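Local atomic coordinates of foldase protein PrsA (Streptococcus pneumoniae, PDB entry 5TVL), a protein that probably helps secreted proteins fold after they have crossed the membrane, as a lipoprotein foldase with peptidyl-prolyl cis-trans isomerase activity. Residues H15-Y18 with E19-N23; A95-K98 with V99-E103; N222-D225 with Y226-K229; F244-S247 with I248-K251; V260-Q263 with A264-N267. All coordinates share one frame; numbering follows the deposited sequence. Where two conformers were deposited one is given.

Contact 1: H15-Y18 with E19-N23; sequences HQFY and EQVKN
H15 receives the N-H of E19 on its backbone carbonyl, E19 N to H15 O being 2.8 Å. Its imidazole was modelled in two conformers; in one of them E19 CG lies over a ring face, a contact best treated as tentative. Q16 holds on more loosely, through a weak bond from Q20 N, while its side-chain OE1 turns back to T13 N. F17 has CG anti to the backbone N (chi1 168°), which lays the ring along the next turn. V21 CB then sits over one face as a CH-pi contact, 4.0 Å from the F17 ring centroid, and V21 CG2 reaches F17 CZ at 3.6 Å. F265 of a second subunit meets the same ring edge-to-face. Y18 runs obliquely past K22, whose CB comes within 3.8 Å of Y18 CE1. Beyond that, the extended K22 chain carries NZ to E19 OE1, a salt bridge of 3.0 Å, and K22 NZ is also paired with D262, which accepts from Y18 OH too. Successive i to i+4 pairs are the signature of an alpha helix, here the short helix 14-21, which follows the N-terminal beta hairpin and lies against the second subunit.

Contact 2: A95-K98 with V99-E103; sequences AVKK and VAEAE
K97 stands out from the helix nearly at right angles to its axis, while E101, one turn on, leans back toward it, so that the two chains converge at an oblique angle. They touch lightly: K97 CG is 4.2 Å from E101 OE1, whereas K97 NZ and E101 OE2 stay 5.3 Å apart, so the opposite charges probably attract without forming a salt bridge. E101 CG is beside the backbone N (chi1 -80°), a turn that carries the glutamate back over the preceding turn, with E101 CG 3.3 Å from K97 O. Its OE2 is taken by K231 of helix 227-239, and the aliphatic parts of K97 and E101 both rest on L235 of that helix. K98 stands at about a right angle to K97; its extended chain ends in a salt bridge with E47. V99 points to the side of the helix away from K97, and its CG2 passes 3.7 Å from A95 O. A100 turns its CB to L235 of helix 227-239. Beneath the side chains the i to i+4 bonds are sound at A100 N to V96 O (3.1 Å) and A102 N to K98 O (2.8 Å), while the one from V99 N to A95 O is weak. V96 and V99 face helix 242-255, and A95 faces F40 and Y44 of helix 25-44. With lysines on its exposed sides and small apolar residues turned to three neighbouring helices, this is the last part of an amphipathic helix, 79-102, in a helical bundle.

Contact 3: N222-D225 with Y226-K229; sequences NIDD and YKEK
I223 O accepts the N-H of Y226 at 2.9 Å from Y226 N. The bond is fairly straight at the hydrogen, 153°, but the donor stands above the carbonyl plane, 43° out of it, as expected of a tight i to i+3 turn rather than a regular alpha-helical bond. Just before it, D224 N reaches N222 OD1 in a weak Asx turn, 3.4 Å between those atoms, so the chain bends twice in close succession. This double bend leads from strand 207-216, part of the antiparallel sheet of the parvulin-type domain, into helix 227-239. Within it the Y226 ring folds back over its neighbour: with CG beside the backbone N (chi1 -49°), one face lies above D225 CB, which is 4.3 Å from the ring centroid and close to the ring normal. Y226 OH and D225 OD2 are both held by S220, the first by its backbone N and the second by its hydroxyl, and this probably fixes the rotation of both side chains. The tyrosine also packs against Y116 and F113, and I223 inserts beside Y109 and F113 of helix 106-115. D224 and K227 lie side by side on another flank, pointing the same way. D224 OD1 comes 3.9 Å from K227 CD but stays 4.8 Å from K227 NZ, too far for the charges to be in contact. The lysine chain, bent at chi2, carries its ammonium instead to a cation-pi contact with Y109. D224 OD1 for its part makes a long, weak ion pair with R70 of a third subunit.

Contact 4: F244-S247 with I248-K251; sequences FVQS and IIGK
F244 and I248 meet on the buried side of the helix, where the isoleucine crosses the phenylalanine obliquely. I248 CG1 and CD1 lie over one ring face, offset toward the rim, and CD1 is 4.2 Å from F244 CZ. One step round, V245 and I249 repeat the pairing: V245 CG1 comes to 3.9 Å from I249 CD1, because I249 CG1 lies beside its backbone N (chi1 -70°), which points CD1 at the valine. These four residues make the apolar face of helix 242-255. F244, V245 and I248 pack on V92, V96 and V99 of helix 79-102, and I249 fits against I36 and F40 of helix 25-44, so the helix is wedged between two others. G250 is buried as well and gives its N-H to Q246 O, 2.8 Å from N to O. The opposite flank is looser. S247 OG turns inward and donates to F244 O at 2.6 Å; the same oxygen accepts from I248 N at 3.1 Å, so two donors grip it and the hydroxyl is satisfied within its own helix. Q246 barely touches I249, with NE2 4.3 Å from I249 CD1, and its OE1 makes a weak hydrogen bond to Y272 OH. Farthest along, K251 shares little beyond its backbone bond to S247 O. Its CB and CG pass that carbonyl, after which the chain bends at chi2 and leads its exposed ammonium away from F244-S247.

Contact 5: V260-Q263 with A264-N267; sequences VKDQ and AFQN
D262 has CG anti to its own N, chi1 -162°, which swings the carboxylate ahead along the chain to A264. There OD1 accepts A264 N at 3.1 Å through its anti lone pair, closing an Asx turn, and a weak bond from F265 N to D262 O reinforces the bend. Q263 and Q266 share a similar shape: each has its first torsion near 180° and kinks at chi2 (56° and 63°). Their amides end only slightly tilted against each other, and Q263 NE2 packs on Q266 CB at 3.7 Å. Between them Q266 N donates to Q263 O at 3.1 Å, from well above the carbonyl plane. V260 approaches from the strand side, its CB 3.6 Å from Q266 OE1 and its CG1 4.0 Å from F265 CB. D262 CB stands at the edge of the F265 ring, 4.0 Å from F265 CD2. V260 itself pairs in an antiparallel sheet with a strand of the second subunit. As D262 also receives K22 through OD1 and Y18 through OD2, both carboxylate oxygens are occupied, and this would favour a charged aspartate, consistent with its holding the 3-10 turn that leads into helix 266-270.

How the contacts relate
Contacts 1 and 5 form one cluster, their centres 13 Å apart, although they lie near opposite ends of the chain. D262 OD2 is 2.6 Å from Y18 OH, D262 OD1 is 3.2 Å from K22 NZ, and F265 packs on both side chains; the two contacts also share the interface with the second subunit. Contacts 2 and 4 form another cluster, with centres 11 Å apart, where V99 CG1 lies 3.5 Å from I248 CD1 and V96 CG1 is 3.7 Å from F244 CD2. Contact 3 touches neither cluster. It comes within about 8 Å of contact 2, nearest atoms, and follows the parvulin-type sheet, with its centre 56 Å from that of contact 1.

Contact 1: H15-Y18 with E19-N23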
loop_
_atom_site.group_PDB
_atom_site.type_symbol
_atom_site.label_atom_id
_atom_site.label_comp_id
_atom_site.label_asym_id
_atom_site.label_seq_id
_atom_site.Cartn_x
_atom_site.Cartn_y
_atom_site.Cartn_z
ATOM N N HIS A 15 -14.621 -23.599 33.133
ATOM C CA HIS A 15 -13.405 -24.370 32.864
ATOM C C HIS A 15 -13.593 -25.360 31.716
ATOM O O HIS A 15 -12.703 -25.516 30.879
ATOM C CB HIS A 15 -12.948 -25.113 34.120
ATOM C CG HIS A 15 -11.700 -25.916 33.922
ATOM N ND1 HIS A 15 -11.719 -27.248 33.570
ATOM C CD2 HIS A 15 -10.393 -25.573 34.021
ATOM C CE1 HIS A 15 -10.478 -27.692 33.465
ATOM N NE2 HIS A 15 -9.655 -26.695 33.733
ATOM N N GLN A 16 -14.748 -26.024 31.685
ATOM C CA GLN A 16 -15.110 -26.930 30.580
ATOM C C GLN A 16 -15.247 -26.206 29.236
ATOM O O GLN A 16 -14.820 -26.725 28.204
ATOM C CB GLN A 16 -16.422 -27.650 30.886
ATOM C CG GLN A 16 -16.308 -28.738 31.940
ATOM C CD GLN A 16 -17.659 -29.315 32.327
ATOM O OE1 GLN A 16 -18.651 -28.591 32.434
ATOM N NE2 GLN A 16 -17.702 -30.624 32.541
ATOM N N PHE A 17 -15.859 -25.024 29.259
ATOM C CA PHE A 17 -15.930 -24.161 28.073
ATOM C C PHE A 17 -14.548 -23.675 27.638
ATOM O O PHE A 17 -14.235 -23.697 26.446
ATOM C CB PHE A 17 -16.852 -22.959 28.302
ATOM C CG PHE A 17 -16.732 -21.905 27.242
ATOM C CD1 PHE A 17 -17.125 -22.177 25.939
ATOM C CD2 PHE A 17 -16.201 -20.650 27.534
ATOM C CE1 PHE A 17 -17.008 -21.213 24.946
ATOM C CE2 PHE A 17 -16.087 -19.680 26.544
ATOM C CZ PHE A 17 -16.489 -19.961 25.249
ATOM N N TYR A 18 -13.736 -23.228 28.599
ATOM C CA TYR A 18 -12.343 -22.879 28.313
ATOM C C TYR A 18 -11.603 -24.043 27.638
ATOM O O TYR A 18 -10.963 -23.857 26.598
ATOM C CB TYR A 18 -11.569 -22.437 29.567
ATOM C CG TYR A 18 -10.073 -22.488 29.328
ATOM C CD1 TYR A 18 -9.465 -21.611 28.424
ATOM C CD2 TYR A 18 -9.275 -23.458 29.939
ATOM C CE1 TYR A 18 -8.100 -21.676 28.169
ATOM C CE2 TYR A 18 -7.910 -23.526 29.690
ATOM C CZ TYR A 18 -7.331 -22.636 28.805
ATOM O OH TYR A 18 -5.988 -22.703 28.554
ATOM N N GLU A 19 -11.693 -25.234 28.230
ATOM C CA GLU A 19 -10.984 -26.409 27.705
ATOM C C GLU A 19 -11.354 -26.784 26.263
ATOM O O GLU A 19 -10.566 -27.444 25.596
ATOM C CB GLU A 19 -11.153 -27.621 28.634
ATOM C CG GLU A 19 -10.291 -27.565 29.893
ATOM C CD GLU A 19 -8.795 -27.602 29.618
ATOM O OE1 GLU A 19 -8.381 -28.103 28.551
ATOM O OE2 GLU A 19 -8.031 -27.116 30.479
ATOM N N GLN A 20 -12.536 -26.364 25.798
ATOM C CA GLN A 20 -12.938 -26.502 24.392
ATOM C C GLN A 20 -12.601 -25.271 23.548
ATOM O O GLN A 20 -12.059 -25.411 22.449
ATOM C CB GLN A 20 -14.440 -26.793 24.288
ATOM C CG GLN A 20 -14.871 -28.108 24.925
ATOM C CD GLN A 20 -14.287 -29.323 24.228
ATOM O OE1 GLN A 20 -14.369 -29.448 23.005
ATOM N NE2 GLN A 20 -13.693 -30.226 25.004
ATOM N N VAL A 21 -12.921 -24.079 24.056
ATOM C CA VAL A 21 -12.713 -22.820 23.305
ATOM C C VAL A 21 -11.241 -22.490 23.015
ATOM O O VAL A 21 -10.949 -21.795 22.039
ATOM C CB VAL A 21 -13.385 -21.600 24.000
ATOM C CG1 VAL A 21 -12.503 -20.999 25.089
ATOM C CG2 VAL A 21 -13.745 -20.527 22.985
ATOM N N LYS A 22 -10.325 -22.994 23.848
ATOM C CA LYS A 22 -8.878 -22.795 23.649
ATOM C C LYS A 22 -8.322 -23.326 22.318
ATOM O O LYS A 22 -7.259 -22.896 21.884
ATOM C CB LYS A 22 -8.076 -23.392 24.817
ATOM C CG LYS A 22 -8.074 -24.912 24.909
ATOM C CD LYS A 22 -7.170 -25.387 26.034
ATOM C CE LYS A 22 -6.897 -26.880 25.943
ATOM N NZ LYS A 22 -5.963 -27.324 27.015
ATOM N N ASN A 23 -9.024 -24.269 21.695
ATOM C CA ASN A 23 -8.655 -24.769 20.364
ATOM C C ASN A 23 -9.223 -23.942 19.206
ATOM O O ASN A 23 -8.822 -24.142 18.057
ATOM C CB ASN A 23 -9.081 -26.232 20.225
ATOM C CG ASN A 23 -8.367 -27.135 21.217
ATOM O OD1 ASN A 23 -7.136 -27.227 21.208
ATOM N ND2 ASN A 23 -9.129 -27.797 22.083
#

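Contact 2: A95-K98 with V99-E103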
loop_
_atom_site.group_PDB
_atom_site.type_symbol
_atom_site.label_atom_id
_atom_site.label_comp_id
_atom_site.label_asym_id
_atom_site.label_seq_id
_atom_site.Cartn_x
_atom_site.Cartn_y
_atom_site.Cartn_z
ATOM N N ALA A 95 5.702 2.626 19.047
ATOM C CA ALA A 95 6.933 1.832 19.158
ATOM C C ALA A 95 7.639 1.618 17.809
ATOM O O ALA A 95 8.870 1.641 17.742
ATOM C CB ALA A 95 6.639 0.489 19.807
ATOM N N VAL A 96 6.857 1.411 16.749
ATOM C CA VAL A 96 7.391 1.205 15.389
ATOM C C VAL A 96 8.054 2.479 14.833
ATOM O O VAL A 96 9.043 2.392 14.094
ATOM C CB VAL A 96 6.289 0.667 14.428
ATOM C CG1 VAL A 96 6.743 0.666 12.972
ATOM C CG2 VAL A 96 5.867 -0.744 14.836
ATOM N N LYS A 97 7.523 3.647 15.191
ATOM C CA LYS A 97 8.130 4.929 14.802
ATOM C C LYS A 97 9.511 5.137 15.440
ATOM O O LYS A 97 10.404 5.666 14.788
ATOM C CB LYS A 97 7.203 6.098 15.155
ATOM C CG LYS A 97 7.577 7.441 14.535
ATOM C CD LYS A 97 6.644 8.539 15.029
ATOM C CE LYS A 97 7.048 9.923 14.546
ATOM N NZ LYS A 97 6.616 10.195 13.151
ATOM N N LYS A 98 9.682 4.723 16.698
ATOM C CA LYS A 98 10.975 4.854 17.401
ATOM C C LYS A 98 12.088 4.018 16.776
ATOM O O LYS A 98 13.204 4.513 16.587
ATOM C CB LYS A 98 10.857 4.452 18.877
ATOM C CG LYS A 98 10.097 5.434 19.742
ATOM C CD LYS A 98 10.348 5.153 21.212
ATOM C CE LYS A 98 9.525 6.064 22.108
ATOM N NZ LYS A 98 9.765 5.787 23.553
ATOM N N VAL A 99 11.789 2.751 16.484
ATOM C CA VAL A 99 12.787 1.830 15.925
ATOM C C VAL A 99 13.112 2.215 14.474
ATOM O O VAL A 99 14.268 2.114 14.051
ATOM C CB VAL A 99 12.346 0.346 16.041
ATOM C CG1 VAL A 99 13.370 -0.585 15.396
ATOM C CG2 VAL A 99 12.148 -0.038 17.504
ATOM N N ALA A 100 12.102 2.666 13.728
ATOM C CA ALA A 100 12.308 3.182 12.369
ATOM C C ALA A 100 13.210 4.418 12.371
ATOM O O ALA A 100 14.109 4.522 11.542
ATOM C CB ALA A 100 10.972 3.503 11.713
ATOM N N GLU A 101 12.957 5.342 13.301
ATOM C CA GLU A 101 13.830 6.503 13.533
ATOM C C GLU A 101 15.252 6.091 13.939
ATOM O O GLU A 101 16.227 6.660 13.447
ATOM C CB GLU A 101 13.244 7.431 14.610
ATOM C CG GLU A 101 12.142 8.351 14.113
ATOM C CD GLU A 101 11.603 9.270 15.198
ATOM O OE1 GLU A 101 11.211 8.770 16.276
ATOM O OE2 GLU A 101 11.563 10.497 14.968
ATOM N N ALA A 102 15.351 5.110 14.837
ATOM C CA ALA A 102 16.642 4.589 15.311
ATOM C C ALA A 102 17.443 3.845 14.235
ATOM O O ALA A 102 18.671 3.824 14.294
ATOM C CB ALA A 102 16.431 3.682 16.516
ATOM N N GLU A 103 16.751 3.233 13.273
ATOM C CA GLU A 103 17.392 2.487 12.176
ATOM C C GLU A 103 17.634 3.313 10.897
ATOM O O GLU A 103 18.156 2.775 9.915
ATOM C CB GLU A 103 16.578 1.222 11.851
ATOM C CG GLU A 103 16.668 0.152 12.935
ATOM C CD GLU A 103 15.792 -1.066 12.679
ATOM O OE1 GLU A 103 15.156 -1.152 11.603
ATOM O OE2 GLU A 103 15.743 -1.948 13.562
#

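Contact 3: N222-D225 with Y226-K229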
loop_
_atom_site.group_PDB
_atom_site.type_symbol
_atom_site.label_atom_id
_atom_site.label_comp_id
_atom_site.label_asym_id
_atom_site.label_seq_id
_atom_site.Cartn_x
_atom_site.Cartn_y
_atom_site.Cartn_z
ATOM N N ASN A 222 21.864 20.877 -0.638
ATOM C CA ASN A 222 21.927 20.523 0.779
ATOM C C ASN A 222 20.707 19.684 1.181
ATOM O O ASN A 222 19.560 20.133 1.052
ATOM C CB ASN A 222 22.016 21.791 1.640
ATOM C CG ASN A 222 22.388 21.506 3.089
ATOM O OD1 ASN A 222 22.735 20.381 3.454
ATOM N ND2 ASN A 222 22.322 22.535 3.925
ATOM N N ILE A 223 20.970 18.465 1.660
ATOM C CA ILE A 223 19.919 17.545 2.116
ATOM C C ILE A 223 19.084 18.120 3.270
ATOM O O ILE A 223 17.874 17.894 3.325
ATOM C CB ILE A 223 20.496 16.154 2.508
ATOM C CG1 ILE A 223 19.366 15.128 2.689
ATOM C CG2 ILE A 223 21.354 16.232 3.771
ATOM C CD1 ILE A 223 19.836 13.690 2.721
ATOM N N ASP A 224 19.727 18.877 4.166
ATOM C CA ASP A 224 19.061 19.457 5.346
ATOM C C ASP A 224 17.875 20.386 5.032
ATOM O O ASP A 224 17.017 20.589 5.892
ATOM C CB ASP A 224 20.075 20.184 6.253
ATOM C CG ASP A 224 21.033 19.224 6.976
ATOM O OD1 ASP A 224 20.620 18.106 7.364
ATOM O OD2 ASP A 224 22.208 19.601 7.175
ATOM N N ASP A 225 17.822 20.932 3.815
ATOM C CA ASP A 225 16.661 21.708 3.348
ATOM C C ASP A 225 15.378 20.869 3.214
ATOM O O ASP A 225 14.277 21.418 3.293
ATOM C CB ASP A 225 16.960 22.381 1.997
ATOM C CG ASP A 225 18.102 23.396 2.069
ATOM O OD1 ASP A 225 18.217 24.123 3.080
ATOM O OD2 ASP A 225 18.880 23.472 1.097
ATOM N N TYR A 226 15.523 19.558 2.991
ATOM C CA TYR A 226 14.380 18.636 2.869
ATOM C C TYR A 226 14.357 17.497 3.911
ATOM O O TYR A 226 13.473 16.644 3.851
ATOM C CB TYR A 226 14.348 18.035 1.457
ATOM C CG TYR A 226 14.466 19.061 0.347
ATOM C CD1 TYR A 226 13.441 19.978 0.103
ATOM C CD2 TYR A 226 15.605 19.119 -0.461
ATOM C CE1 TYR A 226 13.545 20.923 -0.912
ATOM C CE2 TYR A 226 15.718 20.060 -1.476
ATOM C CZ TYR A 226 14.688 20.960 -1.701
ATOM O OH TYR A 226 14.797 21.896 -2.709
ATOM N N LYS A 227 15.293 17.509 4.867
ATOM C CA LYS A 227 15.484 16.423 5.857
ATOM C C LYS A 227 14.182 15.930 6.501
ATOM O O LYS A 227 13.971 14.722 6.622
ATOM C CB LYS A 227 16.456 16.890 6.957
ATOM C CG LYS A 227 16.859 15.861 8.014
ATOM C CD LYS A 227 18.148 15.122 7.676
ATOM C CE LYS A 227 18.667 14.360 8.890
ATOM N NZ LYS A 227 19.862 13.523 8.591
ATOM N N GLU A 228 13.322 16.867 6.900
ATOM C CA GLU A 228 12.071 16.538 7.595
ATOM C C GLU A 228 11.046 15.840 6.699
ATOM O O GLU A 228 10.411 14.870 7.126
ATOM C CB GLU A 228 11.453 17.795 8.225
ATOM C CG GLU A 228 12.284 18.392 9.354
ATOM C CD GLU A 228 12.382 17.475 10.563
ATOM O OE1 GLU A 228 11.327 17.114 11.128
ATOM O OE2 GLU A 228 13.514 17.112 10.946
ATOM N N LYS A 229 10.881 16.334 5.472
ATOM C CA LYS A 229 9.990 15.693 4.497
ATOM C C LYS A 229 10.499 14.306 4.084
ATOM O O LYS A 229 9.699 13.393 3.866
ATOM C CB LYS A 229 9.790 16.575 3.263
ATOM C CG LYS A 229 8.952 17.818 3.522
ATOM C CD LYS A 229 8.649 18.556 2.225
ATOM C CE LYS A 229 7.561 19.609 2.389
ATOM N NZ LYS A 229 8.030 20.816 3.123
#

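Contact 4: F244-S247 with I248-K251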
loop_
_atom_site.group_PDB
_atom_site.type_symbol
_atom_site.label_atom_id
_atom_site.label_comp_id
_atom_site.label_asym_id
_atom_site.label_seq_id
_atom_site.Cartn_x
_atom_site.Cartn_y
_atom_site.Cartn_z
ATOM N N PHE A 244 7.485 -5.400 9.034
ATOM C CA PHE A 244 8.238 -4.590 9.994
ATOM C C PHE A 244 7.521 -4.491 11.341
ATOM O O PHE A 244 8.133 -4.713 12.383
ATOM C CB PHE A 244 8.505 -3.187 9.433
ATOM C CG PHE A 244 9.508 -2.401 10.231
ATOM C CD1 PHE A 244 10.837 -2.816 10.297
ATOM C CD2 PHE A 244 9.132 -1.250 10.921
ATOM C CE1 PHE A 244 11.770 -2.104 11.033
ATOM C CE2 PHE A 244 10.064 -0.534 11.660
ATOM C CZ PHE A 244 11.383 -0.961 11.715
ATOM N N VAL A 245 6.225 -4.183 11.307
ATOM C CA VAL A 245 5.407 -4.038 12.525
ATOM C C VAL A 245 5.402 -5.350 13.315
ATOM O O VAL A 245 5.588 -5.343 14.534
ATOM C CB VAL A 245 3.950 -3.597 12.194
ATOM C CG1 VAL A 245 3.053 -3.636 13.430
ATOM C CG2 VAL A 245 3.930 -2.196 11.591
ATOM N N GLN A 246 5.199 -6.460 12.603
ATOM C CA GLN A 246 5.233 -7.806 13.190
ATOM C C GLN A 246 6.573 -8.131 13.848
ATOM O O GLN A 246 6.601 -8.766 14.904
ATOM C CB GLN A 246 4.919 -8.873 12.130
ATOM C CG GLN A 246 3.469 -8.886 11.661
ATOM C CD GLN A 246 2.525 -9.535 12.655
ATOM O OE1 GLN A 246 2.743 -10.670 13.077
ATOM N NE2 GLN A 246 1.461 -8.824 13.025
ATOM N N SER A 247 7.673 -7.702 13.224
ATOM C CA SER A 247 9.014 -7.924 13.784
ATOM C C SER A 247 9.214 -7.145 15.091
ATOM O O SER A 247 9.793 -7.678 16.037
ATOM C CB SER A 247 10.120 -7.592 12.767
ATOM O OG SER A 247 10.304 -6.193 12.617
ATOM N N ILE A 248 8.716 -5.905 15.141
ATOM C CA ILE A 248 8.776 -5.081 16.358
ATOM C C ILE A 248 7.937 -5.718 17.471
ATOM O O ILE A 248 8.396 -5.824 18.608
ATOM C CB ILE A 248 8.312 -3.615 16.114
ATOM C CG1 ILE A 248 9.197 -2.909 15.070
ATOM C CG2 ILE A 248 8.307 -2.813 17.412
ATOM C CD1 ILE A 248 10.686 -2.901 15.365
ATOM N N ILE A 249 6.719 -6.142 17.135
ATOM C CA ILE A 249 5.855 -6.861 18.083
ATOM C C ILE A 249 6.598 -8.095 18.604
ATOM O O ILE A 249 6.679 -8.306 19.817
ATOM C CB ILE A 249 4.491 -7.245 17.447
ATOM C CG1 ILE A 249 3.644 -5.985 17.221
ATOM C CG2 ILE A 249 3.720 -8.225 18.331
ATOM C CD1 ILE A 249 2.443 -6.183 16.315
ATOM N N GLY A 250 7.159 -8.873 17.678
ATOM C CA GLY A 250 7.958 -10.056 18.007
ATOM C C GLY A 250 9.169 -9.772 18.880
ATOM O O GLY A 250 9.466 -10.540 19.796
ATOM N N LYS A 251 9.864 -8.669 18.596
ATOM C CA LYS A 251 10.988 -8.214 19.421
ATOM C C LYS A 251 10.522 -7.843 20.822
ATOM O O LYS A 251 11.115 -8.273 21.810
ATOM C CB LYS A 251 11.704 -7.014 18.783
ATOM C CG LYS A 251 12.557 -7.368 17.573
ATOM C CD LYS A 251 13.908 -7.948 17.962
ATOM C CE LYS A 251 14.745 -8.256 16.729
ATOM N NZ LYS A 251 16.117 -8.719 17.074
#

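Contact 5: V260-Q263 with A264-N267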
loop_
_atom_site.group_PDB
_atom_site.type_symbol
_atom_site.label_atom_id
_atom_site.label_comp_id
_atom_site.label_asym_id
_atom_site.label_seq_id
_atom_site.Cartn_x
_atom_site.Cartn_y
_atom_site.Cartn_z
ATOM N N VAL A 260 4.460 -19.498 27.695
ATOM C CA VAL A 260 3.119 -19.978 27.360
ATOM C C VAL A 260 2.871 -21.263 28.155
ATOM O O VAL A 260 3.475 -22.299 27.872
ATOM C CB VAL A 260 2.960 -20.232 25.837
ATOM C CG1 VAL A 260 1.554 -20.735 25.512
ATOM C CG2 VAL A 260 3.272 -18.967 25.043
ATOM N N LYS A 261 1.983 -21.182 29.147
ATOM C CA LYS A 261 1.734 -22.295 30.069
ATOM C C LYS A 261 0.945 -23.416 29.392
ATOM O O LYS A 261 1.354 -24.579 29.436
ATOM C CB LYS A 261 0.976 -21.817 31.317
ATOM C CG LYS A 261 1.689 -20.753 32.147
ATOM C CD LYS A 261 2.826 -21.328 32.977
ATOM C CE LYS A 261 3.369 -20.289 33.948
ATOM N NZ LYS A 261 4.562 -20.773 34.695
ATOM N N ASP A 262 -0.177 -23.055 28.767
ATOM C CA ASP A 262 -1.068 -24.021 28.119
ATOM C C ASP A 262 -0.603 -24.319 26.690
ATOM O O ASP A 262 -0.421 -23.405 25.891
ATOM C CB ASP A 262 -2.503 -23.487 28.119
ATOM C CG ASP A 262 -3.539 -24.570 27.875
ATOM O OD1 ASP A 262 -3.520 -25.197 26.793
ATOM O OD2 ASP A 262 -4.392 -24.780 28.763
ATOM N N GLN A 263 -0.439 -25.606 26.380
ATOM C CA GLN A 263 0.108 -26.065 25.093
ATOM C C GLN A 263 -0.748 -25.687 23.875
ATOM O O GLN A 263 -0.219 -25.536 22.772
ATOM C CB GLN A 263 0.325 -27.593 25.138
ATOM C CG GLN A 263 0.964 -28.229 23.902
ATOM C CD GLN A 263 2.310 -27.622 23.534
ATOM O OE1 GLN A 263 3.079 -27.206 24.404
ATOM N NE2 GLN A 263 2.603 -27.571 22.236
ATOM N N ALA A 264 -2.058 -25.533 24.076
ATOM C CA ALA A 264 -2.990 -25.160 23.002
ATOM C C ALA A 264 -2.619 -23.865 22.270
ATOM O O ALA A 264 -2.854 -23.754 21.066
ATOM C CB ALA A 264 -4.409 -25.057 23.549
ATOM N N PHE A 265 -2.042 -22.903 22.992
ATOM C CA PHE A 265 -1.669 -21.606 22.412
ATOM C C PHE A 265 -0.233 -21.518 21.877
ATOM O O PHE A 265 0.133 -20.496 21.305
ATOM C CB PHE A 265 -1.908 -20.492 23.435
ATOM C CG PHE A 265 -3.312 -20.457 23.965
ATOM C CD1 PHE A 265 -4.328 -19.831 23.249
ATOM C CD2 PHE A 265 -3.623 -21.060 25.175
ATOM C CE1 PHE A 265 -5.630 -19.806 23.737
ATOM C CE2 PHE A 265 -4.922 -21.038 25.668
ATOM C CZ PHE A 265 -5.928 -20.412 24.948
ATOM N N GLN A 266 0.563 -22.581 22.034
ATOM C CA GLN A 266 2.000 -22.560 21.692
ATOM C C GLN A 266 2.296 -22.202 20.229
ATOM O O GLN A 266 3.259 -21.480 19.954
ATOM C CB GLN A 266 2.648 -23.913 22.038
ATOM C CG GLN A 266 4.173 -23.961 21.945
ATOM C CD GLN A 266 4.862 -23.029 22.928
ATOM O OE1 GLN A 266 4.500 -22.969 24.103
ATOM N NE2 GLN A 266 5.866 -22.301 22.453
ATOM N N ASN A 267 1.470 -22.699 19.307
ATOM C CA ASN A 267 1.672 -22.478 17.864
ATOM C C ASN A 267 1.409 -21.039 17.408
ATOM O O ASN A 267 2.113 -20.546 16.521
ATOM C CB ASN A 267 0.814 -23.441 17.027
ATOM C CG ASN A 267 1.252 -24.896 17.155
ATOM O OD1 ASN A 267 2.313 -25.202 17.705
ATOM N ND2 ASN A 267 0.429 -25.803 16.635
#